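Local coordinates for mandelate racemase/muconate lactonizing enzyme, C-terminal domain protein (Paracoccus denitrificans, PDB 4DWD) that binds magnesium and, as a member of the mandelate racemase branch of the enolase superfamily, may act as a hydro-lyase, at residues L52-R57 against T92-A97; C98-W103 against P353-V358; R145-R150 against R185-P190; V172-D177 against N200-G205; L287-G292 against T315-T320. All blocks are in the same frame, centred on the assembly; numbering follows the deposited sequence.

How the interactions relate
From the N terminus, interaction 1 closes the first loop, pairing helices 49-63 and 90-110 of the N-terminal domain. Directly after it along helix 90-110, interaction 2 follows in series; the two touch through Val55 and Cys98. Interaction 2 closes a far larger loop, joining that helix to the loop after strand 346-348, so interactions 3, 4 and 5 are all nested inside it. Interactions 3 and 4 cross: both use helix 174-188, 3 near its end towards helix 140-154, 4 at its start towards the loop before helix 204-216. Interaction 5 is the last of those nested, linking helix 277-291 to the loop before strand 323-325.

Interaction 1 of 5, residues L52-R57 against T92-A97; sequences LGVVAR and TAALAA
The methyl of Ala94 meets two valines of the facing helix, and these apolar touches carry the contact. Val55 CG2 comes within 3.7 Å of Ala94 CB, and Val54 CG1 lies 4.0 Å from the same Ala94 CB, so the methyl is met by one branch from each valine. The branches differ: Val54 uses the methyl anti to its backbone N (chi1 168°), whereas Val55, with almost the same torsion, uses the one lying beside its own N. Val55 CG2 also approaches the backbone, 3.9 Å from Ala94 O. With only a methyl on the second helix, the backbones come close, Val55 CA and Ala94 CA being 5.8 Å apart.

The backbone bonds stay within each helix. Main-chain bonds such as Ala96 N to Thr92 O run along 92-97, while the opposing helix takes a wider pi-type turn at 55-57. Among the side chains, Thr92 OG1 reaches outside both segments to bond with Lys274 O.

This helix-on-helix packing belongs to the N-terminal capping domain of the enolase superfamily. Ile59, one turn on, continues the cover of Ala94, Leu82 lies against Val54, and Val8 and Val28 of strands 5-14 and 24-32 receive Val55, so the helix pair is packed on the antiparallel sheet.

Interaction 2 of 5, residues C98-W103 against P353-V358; sequences CDIALW and PGLGIV
Ile100 and Leu355 touch through one methyl each, Ile100 CG2 standing 4.0 Å from Leu355 CD1, with the two side chains crossing at about a right angle. In Ile100 a chi1 of -67° sets CG1 beside the backbone N and leaves the CG2 methyl opposite it, where it meets Leu355. Leu355 starts with CG beside its own backbone N and then extends, CD1 trans to CA (chi2 168°), so this methyl leads the side chain to the helix. Val304 and Ala308 of helix 304-314 lie against Ile100, while Phe307 of that helix and Ile114 lie against Leu355.

The contact joins the two domains of the enolase-superfamily fold: helix 90-110 belongs to the N-terminal capping domain, and the 353-358 loop runs on from the barrel toward helix 361-367 and strand 368-372, which rejoins the N-terminal sheet.

Beside the methyl pair the backbones also approach, Trp103 O lying 4.4 Å from Gly354 CA. Gly354 has a positive phi (74°), a setting that suits a residue without a side chain. The Trp103 indole leads away from the loop; its edge meets Asp99 CG in plane, and NE1 bonds to Thr279 OG1, which also binds Asp99 OD1. Leu355 N is held by Asp104 OD1, and Leu355 O receives His311 NE2.

Interaction 3 of 5, residues R145-R150 against R185-P190; sequences REVARR and RELLGP
Leu187 reaches from its helix onto Val147 and Ala148 of the neighbouring one. CB is directed at that helix, but the touching begins at the methyls; CG continues the reach, trans to the backbone N (chi1 170°). The fork then divides the work. CD2 is the busier methyl: it lies 3.7 Å from Val147 CG1 and 3.8 Å from Ala148 N, and it also nears Ala148 CB. Across the contact CD1 meets only Ala148 CB, at 4.2 Å. Val147 and Leu187 run alongside each other in opposite senses. The same Val147 CG1 is met by a second leucine, Leu188 CD2 at 4.0 Å, whose side chain crosses it at about a right angle.

Helices 140-154 and 174-188 are consecutive outer helices of the TIM barrel, following strands 125-132 and 158-162; Val159 and Ile161 continue the apolar layer beneath Val147. Turned from the contact, Arg149 grips the Glu146 carboxylate side-on through NE and NH2, and Arg185 NH1 bonds to Gly189 O and Ala192 O just beyond its helix end.

Across the contact itself only carbon surfaces and one backbone amide N meet, so dispersion and the burial of methyls account for it, while the Arg149-Glu146 pair lies away.

Interaction 4 of 5, residues V172-D177 against N200-G205; sequences VDIPGD and NGYSVG
Tyr202 OH donates to Asp177 OD2 at 2.6 Å, a short bond that meets the carboxylate on its anti side, 34° out of its plane. OD2 lies in the plane of the phenol ring, at its edge, while the carboxylate is turned 58° from that ring. Chi1 of -65° swings the Asp177 carboxylate to the phenol; its other oxygen, OD1, takes a weak bond from Trp163 NE1. Ile174 CG1 approaches the ring obliquely, 3.9 Å from Tyr202 CE1. A phenylalanine here would probably keep the Ile174 touch yet leave Asp177 OD2 without its phenol donor, and the carboxylate freer to turn.

Both segments lead from barrel strands, 158-162 and 194-197, into the following helices, at the C-terminal mouth of the TIM barrel; the Tyr202 side chain is about 9 Å from that of Asp197, which binds calcium in a structure of this protein but no ion here. Each helix start is capped: Asp173 OD1 accepts from Gly176 N at 3.0 Å, and Ser203 OG caps Gly206 N and bonds to Asp171 OD2. A water spans the loops, accepting from Val172 N at 3.0 Å and donating to Gly201 O at 2.8 Å. Ser203 also packs on Glu294 of a neighbouring subunit.

Interaction 5 of 5, residues L287-G292 against T315-T320; sequences LAHAHG and TLMHMT
The imidazoles of His289 and His318 share a water that lies in the plane of both rings, at the edge of each. The water oxygen is 2.9 Å from His289 ND1 and 3.2 Å from His318 ND1, bridging two nitrogens that stand 4.7 Å apart. One face of the His318 ring carries the terminal methyl of Met317, CE lying 3.4 Å above the plane and offset toward the rim. That same methyl is the nearest atom of the loop to the helix, 4.0 Å from His289 CE1, which it approaches obliquely.

Torsions explain the meeting. His289 sends its ring opposite the backbone N (chi1 -169°), off the helix side and toward the loop. Met317, a selenomethionine, runs extended until a bend at the selenium (chi3 50°) turns CE over the His318 face and toward His289 CE1. His318 is the centre of an inverse gamma turn, its bond from Met319 N to Met317 O being weak.

The contact joins the last turns of helix 277-291 to the loop that leads from helix 304-314 to barrel strand 323-325, on the N-terminal side of the barrel strands, away from the metal-binding end. Other subunits crowd it: His318 NE2 bonds to Arg167 O of a neighbouring subunit, and His289 O receives Gln255 NE2 of another.

Chemically it is a light bridge, one water bridging two nitrogens and one methyl touching both rings. With NE2 bonded to Arg167 O of a neighbouring subunit and ND1 in contact with the water, the His318 ring is likely to be fixed in rotation from both sides.

Interaction 1 of 5, residues L52-R57 against T92-A97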
# COMPACT_ATOMS: atom_id res chain seq x y z
N LEU B 52 18.07 -36.56 -13.23
CA LEU B 52 19.25 -37.36 -13.54
C LEU B 52 19.68 -37.21 -15.00
O LEU B 52 20.88 -37.16 -15.28
CB LEU B 52 19.00 -38.82 -13.18
CG LEU B 52 18.83 -39.15 -11.69
CD1 LEU B 52 18.51 -40.63 -11.54
CD2 LEU B 52 20.07 -38.78 -10.87
N GLY B 53 18.71 -37.13 -15.91
CA GLY B 53 19.00 -36.87 -17.32
C GLY B 53 19.65 -35.51 -17.54
O GLY B 53 20.57 -35.38 -18.35
N VAL B 54 19.19 -34.49 -16.81
CA VAL B 54 19.79 -33.17 -16.91
C VAL B 54 21.23 -33.21 -16.37
O VAL B 54 22.13 -32.62 -16.97
CB VAL B 54 18.91 -32.11 -16.20
CG1 VAL B 54 19.67 -30.80 -16.04
CG2 VAL B 54 17.63 -31.87 -16.98
N VAL B 55 21.46 -33.93 -15.27
CA VAL B 55 22.84 -34.11 -14.80
C VAL B 55 23.72 -34.75 -15.89
O VAL B 55 24.77 -34.22 -16.24
CB VAL B 55 22.90 -34.95 -13.50
CG1 VAL B 55 24.34 -35.26 -13.10
CG2 VAL B 55 22.20 -34.21 -12.36
N ALA B 56 23.27 -35.88 -16.44
CA ALA B 56 24.07 -36.64 -17.40
C ALA B 56 24.33 -35.87 -18.70
O ALA B 56 25.45 -35.87 -19.22
CB ALA B 56 23.41 -37.98 -17.70
N ARG B 57 23.30 -35.22 -19.23
CA ARG B 57 23.43 -34.58 -20.54
C ARG B 57 24.00 -33.17 -20.46
O ARG B 57 24.78 -32.76 -21.33
CB ARG B 57 22.07 -34.49 -21.24
CG ARG B 57 21.46 -35.79 -21.73
CD ARG B 57 20.26 -35.49 -22.63
NE ARG B 57 19.25 -34.67 -21.95
CZ ARG B 57 18.34 -35.14 -21.10
NH1 ARG B 57 18.29 -36.44 -20.82
NH2 ARG B 57 17.48 -34.32 -20.53
N THR B 92 16.61 -27.35 -10.83
CA THR B 92 17.16 -26.98 -9.53
C THR B 92 17.54 -28.20 -8.69
O THR B 92 18.51 -28.14 -7.94
CB THR B 92 16.26 -26.02 -8.72
OG1 THR B 92 14.96 -26.60 -8.52
CG2 THR B 92 16.11 -24.67 -9.45
N ALA B 93 16.80 -29.30 -8.80
CA ALA B 93 17.17 -30.54 -8.07
C ALA B 93 18.45 -31.15 -8.62
O ALA B 93 19.28 -31.64 -7.86
CB ALA B 93 16.03 -31.55 -8.09
N ALA B 94 18.61 -31.13 -9.95
CA ALA B 94 19.87 -31.57 -10.57
C ALA B 94 21.06 -30.77 -10.05
O ALA B 94 22.10 -31.34 -9.69
CB ALA B 94 19.76 -31.46 -12.08
N LEU B 95 20.90 -29.45 -10.01
CA LEU B 95 21.94 -28.56 -9.50
C LEU B 95 22.21 -28.78 -8.01
O LEU B 95 23.37 -28.83 -7.59
CB LEU B 95 21.58 -27.11 -9.79
CG LEU B 95 21.61 -26.74 -11.27
CD1 LEU B 95 20.83 -25.44 -11.51
CD2 LEU B 95 23.04 -26.60 -11.77
N ALA B 96 21.13 -28.94 -7.22
CA ALA B 96 21.26 -29.23 -5.78
C ALA B 96 22.06 -30.49 -5.55
O ALA B 96 22.95 -30.51 -4.70
CB ALA B 96 19.88 -29.37 -5.15
N ALA B 97 21.76 -31.55 -6.31
CA ALA B 97 22.46 -32.82 -6.14
C ALA B 97 23.97 -32.65 -6.39
O ALA B 97 24.80 -33.20 -5.64
CB ALA B 97 21.88 -33.86 -7.09

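Interaction 2 of 5, residues C98-W103 against P353-V358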
# COMPACT_ATOMS: atom_id res chain seq x y z
N CYS B 98 24.32 -31.90 -7.43
CA CYS B 98 25.73 -31.68 -7.74
C CYS B 98 26.41 -30.83 -6.67
O CYS B 98 27.55 -31.10 -6.32
CB CYS B 98 25.91 -31.05 -9.12
SG CYS B 98 25.39 -32.14 -10.47
N ASP B 99 25.71 -29.83 -6.14
CA ASP B 99 26.25 -29.02 -5.06
C ASP B 99 26.58 -29.86 -3.84
O ASP B 99 27.65 -29.72 -3.25
CB ASP B 99 25.26 -27.93 -4.66
CG ASP B 99 25.79 -27.05 -3.56
OD1 ASP B 99 26.53 -26.09 -3.87
OD2 ASP B 99 25.49 -27.31 -2.39
N ILE B 100 25.66 -30.75 -3.47
CA ILE B 100 25.85 -31.57 -2.28
C ILE B 100 27.08 -32.50 -2.48
O ILE B 100 27.93 -32.63 -1.60
CB ILE B 100 24.58 -32.37 -1.93
CG1 ILE B 100 23.44 -31.44 -1.49
CG2 ILE B 100 24.88 -33.36 -0.80
CD1 ILE B 100 22.08 -32.10 -1.54
N ALA B 101 27.18 -33.09 -3.67
CA ALA B 101 28.30 -33.97 -3.98
C ALA B 101 29.65 -33.22 -3.93
O ALA B 101 30.64 -33.78 -3.43
CB ALA B 101 28.10 -34.63 -5.33
N LEU B 102 29.68 -31.99 -4.44
CA LEU B 102 30.91 -31.20 -4.42
C LEU B 102 31.30 -30.78 -3.01
O LEU B 102 32.48 -30.74 -2.69
CB LEU B 102 30.84 -29.99 -5.36
CG LEU B 102 30.80 -30.38 -6.85
CD1 LEU B 102 30.62 -29.16 -7.75
CD2 LEU B 102 32.04 -31.18 -7.27
N TRP B 103 30.31 -30.50 -2.17
CA TRP B 103 30.57 -30.25 -0.74
C TRP B 103 31.12 -31.46 -0.02
O TRP B 103 31.99 -31.34 0.84
CB TRP B 103 29.30 -29.76 -0.05
CG TRP B 103 29.21 -28.26 -0.02
CD1 TRP B 103 28.41 -27.44 -0.80
CD2 TRP B 103 29.95 -27.35 0.87
NE1 TRP B 103 28.59 -26.12 -0.48
CE2 TRP B 103 29.51 -25.99 0.52
CE3 TRP B 103 30.90 -27.52 1.85
CZ2 TRP B 103 30.01 -24.86 1.16
CZ3 TRP B 103 31.42 -26.37 2.48
CH2 TRP B 103 30.97 -25.08 2.15
N PRO B 353 34.86 -36.40 7.81
CA PRO B 353 34.98 -35.41 6.74
C PRO B 353 33.85 -35.48 5.71
O PRO B 353 33.31 -36.55 5.43
CB PRO B 353 36.33 -35.75 6.11
CG PRO B 353 37.12 -36.30 7.26
CD PRO B 353 36.12 -37.15 7.99
N GLY B 354 33.50 -34.32 5.15
CA GLY B 354 32.42 -34.24 4.17
C GLY B 354 31.07 -34.41 4.83
O GLY B 354 30.83 -33.90 5.92
N LEU B 355 30.16 -35.13 4.16
CA LEU B 355 28.85 -35.43 4.73
C LEU B 355 28.92 -36.42 5.88
O LEU B 355 28.15 -36.34 6.83
CB LEU B 355 27.95 -36.05 3.66
CG LEU B 355 27.43 -35.10 2.59
CD1 LEU B 355 26.84 -35.94 1.48
CD2 LEU B 355 26.39 -34.13 3.15
N GLY B 356 29.85 -37.37 5.78
CA GLY B 356 29.94 -38.45 6.75
C GLY B 356 28.98 -39.59 6.49
O GLY B 356 28.82 -40.45 7.35
N ILE B 357 28.36 -39.62 5.31
CA ILE B 357 27.44 -40.70 4.93
C ILE B 357 28.29 -41.88 4.45
O ILE B 357 29.28 -41.68 3.74
CB ILE B 357 26.41 -40.27 3.86
CG1 ILE B 357 25.40 -41.40 3.60
CG2 ILE B 357 27.08 -39.91 2.54
CD1 ILE B 357 23.99 -41.13 4.04
N VAL B 358 27.89 -43.09 4.84
CA VAL B 358 28.61 -44.30 4.47
C VAL B 358 27.75 -45.16 3.54
O VAL B 358 26.65 -45.59 3.91
CB VAL B 358 29.03 -45.10 5.73
CG1 VAL B 358 29.67 -46.43 5.35
CG2 VAL B 358 29.98 -44.27 6.60

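Interaction 3 of 5, residues R145-R150 against R185-P190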
# COMPACT_ATOMS: atom_id res chain seq x y z
N ARG B 145 -3.58 -44.79 15.20
CA ARG B 145 -2.70 -45.95 15.31
C ARG B 145 -1.30 -45.67 14.75
O ARG B 145 -0.30 -46.00 15.39
CB ARG B 145 -3.32 -47.17 14.62
CG ARG B 145 -2.49 -48.43 14.84
CD ARG B 145 -3.11 -49.68 14.25
NE ARG B 145 -2.36 -50.87 14.65
CZ ARG B 145 -2.48 -51.52 15.81
NH1 ARG B 145 -3.35 -51.14 16.76
NH2 ARG B 145 -1.71 -52.58 16.03
N GLU B 146 -1.24 -45.05 13.58
CA GLU B 146 0.05 -44.80 12.95
C GLU B 146 0.84 -43.74 13.72
O GLU B 146 2.06 -43.88 13.89
CB GLU B 146 -0.13 -44.41 11.48
CG GLU B 146 1.17 -44.14 10.71
CD GLU B 146 2.13 -45.33 10.62
OE1 GLU B 146 1.81 -46.48 11.00
OE2 GLU B 146 3.25 -45.09 10.13
N VAL B 147 0.17 -42.69 14.18
CA VAL B 147 0.87 -41.69 14.99
C VAL B 147 1.45 -42.33 16.26
O VAL B 147 2.62 -42.12 16.60
CB VAL B 147 -0.02 -40.48 15.34
CG1 VAL B 147 0.68 -39.55 16.33
CG2 VAL B 147 -0.41 -39.72 14.07
N ALA B 148 0.64 -43.14 16.96
CA ALA B 148 1.11 -43.80 18.18
C ALA B 148 2.32 -44.69 17.88
O ALA B 148 3.29 -44.69 18.63
CB ALA B 148 -0.01 -44.61 18.81
N ARG B 149 2.26 -45.41 16.76
CA ARG B 149 3.37 -46.30 16.37
C ARG B 149 4.68 -45.53 16.16
O ARG B 149 5.73 -45.92 16.70
CB ARG B 149 3.00 -47.06 15.10
CG ARG B 149 4.00 -48.13 14.69
CD ARG B 149 3.64 -48.73 13.34
NE ARG B 149 3.91 -47.81 12.23
CZ ARG B 149 5.11 -47.62 11.69
NH1 ARG B 149 6.17 -48.27 12.15
NH2 ARG B 149 5.26 -46.75 10.68
N ARG B 150 4.62 -44.44 15.39
CA ARG B 150 5.81 -43.65 15.06
C ARG B 150 6.36 -42.98 16.32
O ARG B 150 7.57 -42.92 16.52
CB ARG B 150 5.48 -42.59 14.00
CG ARG B 150 5.02 -43.08 12.63
CD ARG B 150 6.15 -43.48 11.68
NE ARG B 150 7.24 -42.50 11.67
CZ ARG B 150 7.38 -41.51 10.80
NH1 ARG B 150 6.52 -41.35 9.79
NH2 ARG B 150 8.40 -40.67 10.93
N ARG B 185 -4.60 -34.84 18.79
CA ARG B 185 -4.38 -34.05 20.00
C ARG B 185 -4.72 -34.87 21.25
O ARG B 185 -3.99 -34.85 22.24
CB ARG B 185 -5.17 -32.74 19.95
CG ARG B 185 -5.28 -32.01 21.29
CD ARG B 185 -3.93 -31.58 21.86
NE ARG B 185 -3.34 -30.52 21.05
CZ ARG B 185 -2.05 -30.17 21.07
NH1 ARG B 185 -1.17 -30.79 21.85
NH2 ARG B 185 -1.65 -29.18 20.28
N GLU B 186 -5.84 -35.59 21.20
CA GLU B 186 -6.26 -36.39 22.35
C GLU B 186 -5.26 -37.50 22.67
O GLU B 186 -4.98 -37.80 23.84
CB GLU B 186 -7.67 -36.94 22.13
CG GLU B 186 -8.71 -35.83 22.17
CD GLU B 186 -10.13 -36.27 21.93
OE1 GLU B 186 -10.40 -37.49 21.90
OE2 GLU B 186 -11.00 -35.38 21.79
N LEU B 187 -4.71 -38.11 21.62
CA LEU B 187 -3.67 -39.13 21.79
C LEU B 187 -2.40 -38.58 22.44
O LEU B 187 -1.88 -39.17 23.39
CB LEU B 187 -3.32 -39.76 20.44
CG LEU B 187 -2.10 -40.68 20.38
CD1 LEU B 187 -2.42 -42.03 21.02
CD2 LEU B 187 -1.64 -40.87 18.95
N LEU B 188 -1.91 -37.47 21.92
CA LEU B 188 -0.58 -36.97 22.27
C LEU B 188 -0.56 -36.15 23.55
O LEU B 188 0.49 -35.97 24.16
CB LEU B 188 0.02 -36.19 21.11
CG LEU B 188 0.27 -37.02 19.85
CD1 LEU B 188 0.84 -36.12 18.77
CD2 LEU B 188 1.18 -38.22 20.11
N GLY B 189 -1.72 -35.65 23.96
CA GLY B 189 -1.81 -34.82 25.16
C GLY B 189 -1.70 -33.33 24.88
O GLY B 189 -1.27 -32.92 23.79
N PRO B 190 -2.05 -32.50 25.88
CA PRO B 190 -2.18 -31.05 25.68
C PRO B 190 -0.86 -30.32 25.45
O PRO B 190 -0.88 -29.25 24.85
CB PRO B 190 -2.86 -30.56 26.97
CG PRO B 190 -2.61 -31.63 27.97
CD PRO B 190 -2.55 -32.92 27.21

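Interaction 4 of 5, residues V172-D177 against N200-G205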
# COMPACT_ATOMS: atom_id res chain seq x y z
N VAL B 172 -12.03 -31.33 0.34
CA VAL B 172 -12.69 -32.64 0.22
C VAL B 172 -13.49 -33.07 1.45
O VAL B 172 -14.62 -33.54 1.34
CB VAL B 172 -11.66 -33.73 -0.17
CG1 VAL B 172 -12.25 -35.13 -0.02
CG2 VAL B 172 -11.16 -33.50 -1.59
N ASP B 173 -12.90 -32.91 2.63
CA ASP B 173 -13.52 -33.45 3.83
C ASP B 173 -13.04 -32.68 5.06
O ASP B 173 -12.39 -33.23 5.94
CB ASP B 173 -13.20 -34.94 3.98
CG ASP B 173 -13.84 -35.56 5.22
OD1 ASP B 173 -14.83 -34.99 5.75
OD2 ASP B 173 -13.36 -36.63 5.66
N ILE B 174 -13.39 -31.40 5.10
CA ILE B 174 -12.96 -30.54 6.21
C ILE B 174 -13.40 -31.06 7.60
O ILE B 174 -12.57 -31.10 8.52
CB ILE B 174 -13.35 -29.07 5.95
CG1 ILE B 174 -12.45 -28.47 4.86
CG2 ILE B 174 -13.25 -28.25 7.24
CD1 ILE B 174 -12.99 -27.18 4.25
N PRO B 175 -14.67 -31.49 7.77
CA PRO B 175 -15.05 -32.04 9.08
C PRO B 175 -14.23 -33.27 9.49
O PRO B 175 -13.81 -33.37 10.65
CB PRO B 175 -16.53 -32.42 8.89
CG PRO B 175 -17.01 -31.53 7.79
CD PRO B 175 -15.83 -31.40 6.86
N GLY B 176 -13.97 -34.17 8.55
CA GLY B 176 -13.18 -35.36 8.83
C GLY B 176 -11.73 -35.01 9.14
O GLY B 176 -11.10 -35.62 10.01
N ASP B 177 -11.21 -33.99 8.46
CA ASP B 177 -9.83 -33.57 8.69
C ASP B 177 -9.68 -33.03 10.11
O ASP B 177 -8.72 -33.35 10.82
CB ASP B 177 -9.42 -32.48 7.69
CG ASP B 177 -9.37 -32.98 6.26
OD1 ASP B 177 -9.46 -34.20 6.00
OD2 ASP B 177 -9.25 -32.11 5.37
N ASN B 200 -1.63 -28.77 0.28
CA ASN B 200 -2.26 -27.93 -0.75
C ASN B 200 -3.74 -28.24 -0.94
O ASN B 200 -4.30 -27.99 -2.01
CB ASN B 200 -1.49 -28.03 -2.07
CG ASN B 200 0.00 -27.87 -1.89
OD1 ASN B 200 0.75 -28.83 -2.01
ND2 ASN B 200 0.45 -26.65 -1.59
N GLY B 201 -4.39 -28.74 0.11
CA GLY B 201 -5.72 -29.32 -0.03
C GLY B 201 -6.89 -28.36 0.06
O GLY B 201 -8.01 -28.80 -0.17
N TYR B 202 -6.66 -27.09 0.38
CA TYR B 202 -7.79 -26.20 0.68
C TYR B 202 -7.85 -24.94 -0.16
O TYR B 202 -6.83 -24.44 -0.67
CB TYR B 202 -7.80 -25.76 2.15
CG TYR B 202 -7.76 -26.91 3.13
CD1 TYR B 202 -8.76 -27.89 3.13
CD2 TYR B 202 -6.74 -27.01 4.05
CE1 TYR B 202 -8.72 -28.94 4.03
CE2 TYR B 202 -6.69 -28.06 4.96
CZ TYR B 202 -7.68 -29.02 4.94
OH TYR B 202 -7.63 -30.07 5.82
N SER B 203 -9.06 -24.43 -0.29
CA SER B 203 -9.29 -23.08 -0.78
C SER B 203 -8.86 -22.09 0.29
O SER B 203 -8.59 -22.48 1.43
CB SER B 203 -10.77 -22.90 -1.06
OG SER B 203 -11.54 -23.07 0.12
N VAL B 204 -8.80 -20.80 -0.03
CA VAL B 204 -8.53 -19.82 1.02
C VAL B 204 -9.55 -19.93 2.17
O VAL B 204 -9.17 -19.99 3.34
CB VAL B 204 -8.52 -18.38 0.45
CG1 VAL B 204 -8.49 -17.35 1.57
CG2 VAL B 204 -7.33 -18.20 -0.48
N GLY B 205 -10.84 -20.00 1.83
CA GLY B 205 -11.87 -20.10 2.86
C GLY B 205 -11.77 -21.39 3.66
O GLY B 205 -11.94 -21.39 4.88
O HOH W 1 -9.02 -31.34 0.39

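Interaction 5 of 5, residues L287-G292 against T315-T320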
# COMPACT_ATOMS: atom_id res chain seq x y z
N LEU B 287 18.58 -15.19 3.93
CA LEU B 287 17.41 -14.41 3.53
C LEU B 287 16.35 -14.45 4.64
O LEU B 287 15.73 -13.43 4.95
CB LEU B 287 16.84 -14.94 2.21
CG LEU B 287 15.57 -14.24 1.69
CD1 LEU B 287 15.88 -12.81 1.25
CD2 LEU B 287 14.98 -15.04 0.53
N ALA B 288 16.11 -15.64 5.20
CA ALA B 288 15.13 -15.77 6.29
C ALA B 288 15.53 -14.91 7.48
O ALA B 288 14.68 -14.25 8.09
CB ALA B 288 14.98 -17.23 6.71
N HIS B 289 16.82 -14.92 7.82
CA HIS B 289 17.33 -14.12 8.95
C HIS B 289 17.19 -12.63 8.69
O HIS B 289 16.87 -11.86 9.59
CB HIS B 289 18.78 -14.48 9.27
CG HIS B 289 19.30 -13.89 10.56
ND1 HIS B 289 18.65 -14.05 11.72
CD2 HIS B 289 20.44 -13.14 10.83
CE1 HIS B 289 19.34 -13.41 12.70
NE2 HIS B 289 20.43 -12.86 12.15
N ALA B 290 17.40 -12.22 7.44
CA ALA B 290 17.24 -10.82 7.06
C ALA B 290 15.82 -10.33 7.28
O ALA B 290 15.62 -9.17 7.60
CB ALA B 290 17.64 -10.62 5.60
N HIS B 291 14.84 -11.23 7.09
CA HIS B 291 13.41 -10.87 7.14
C HIS B 291 12.67 -11.29 8.39
O HIS B 291 11.47 -11.01 8.53
CB HIS B 291 12.69 -11.44 5.91
CG HIS B 291 12.97 -10.69 4.64
ND1 HIS B 291 12.25 -9.61 4.25
CD2 HIS B 291 13.93 -10.90 3.64
CE1 HIS B 291 12.72 -9.15 3.07
NE2 HIS B 291 13.76 -9.93 2.71
N GLY B 292 13.36 -11.94 9.33
CA GLY B 292 12.73 -12.35 10.58
C GLY B 292 11.72 -13.47 10.41
O GLY B 292 10.68 -13.47 11.05
N THR B 315 24.10 -25.41 11.85
CA THR B 315 24.65 -24.04 11.80
C THR B 315 23.62 -22.96 12.09
O THR B 315 23.97 -21.78 12.19
CB THR B 315 25.30 -23.70 10.43
OG1 THR B 315 24.28 -23.42 9.45
CG2 THR B 315 26.24 -24.80 9.94
N LEU B 316 22.35 -23.35 12.18
CA LEU B 316 21.24 -22.40 12.34
C LEU B 316 21.13 -21.97 13.80
O LEU B 316 20.89 -22.80 14.68
CB LEU B 316 19.93 -23.03 11.86
CG LEU B 316 18.65 -22.18 11.91
CD1 LEU B 316 18.71 -21.01 10.92
CD2 LEU B 316 17.41 -23.02 11.65
N MSE B 317 21.31 -20.68 14.06
CA MSE B 317 21.28 -20.17 15.43
C MSE B 317 19.91 -20.33 16.03
O MSE B 317 19.76 -21.05 17.03
CB MSE B 317 21.73 -18.71 15.43
CG MSE B 317 21.72 -18.16 16.85
SE MSE B 317 22.38 -16.30 16.84
CE MSE B 317 21.22 -15.60 15.40
N HIS B 318 18.91 -19.68 15.43
CA HIS B 318 17.55 -19.70 15.97
C HIS B 318 16.75 -20.81 15.39
O HIS B 318 15.80 -20.58 14.63
CB HIS B 318 16.83 -18.37 15.74
CG HIS B 318 17.46 -17.20 16.45
ND1 HIS B 318 17.52 -15.97 15.90
CD2 HIS B 318 18.05 -17.10 17.71
CE1 HIS B 318 18.13 -15.13 16.76
NE2 HIS B 318 18.46 -15.83 17.86
N MSE B 319 17.12 -22.04 15.74
CA MSE B 319 16.32 -23.22 15.39
C MSE B 319 15.07 -23.22 16.24
O MSE B 319 15.14 -23.18 17.47
CB MSE B 319 17.12 -24.51 15.55
CG MSE B 319 16.74 -25.52 14.47
SE MSE B 319 17.84 -27.16 14.48
CE MSE B 319 16.81 -27.90 15.95
N THR B 320 13.91 -23.25 15.58
CA THR B 320 12.62 -23.12 16.27
C THR B 320 11.75 -24.37 16.18
O THR B 320 10.86 -24.57 17.01
CB THR B 320 11.80 -21.95 15.69
OG1 THR B 320 11.72 -22.10 14.26
CG2 THR B 320 12.45 -20.62 16.03
O HOH W 2 16.34 -14.28 13.45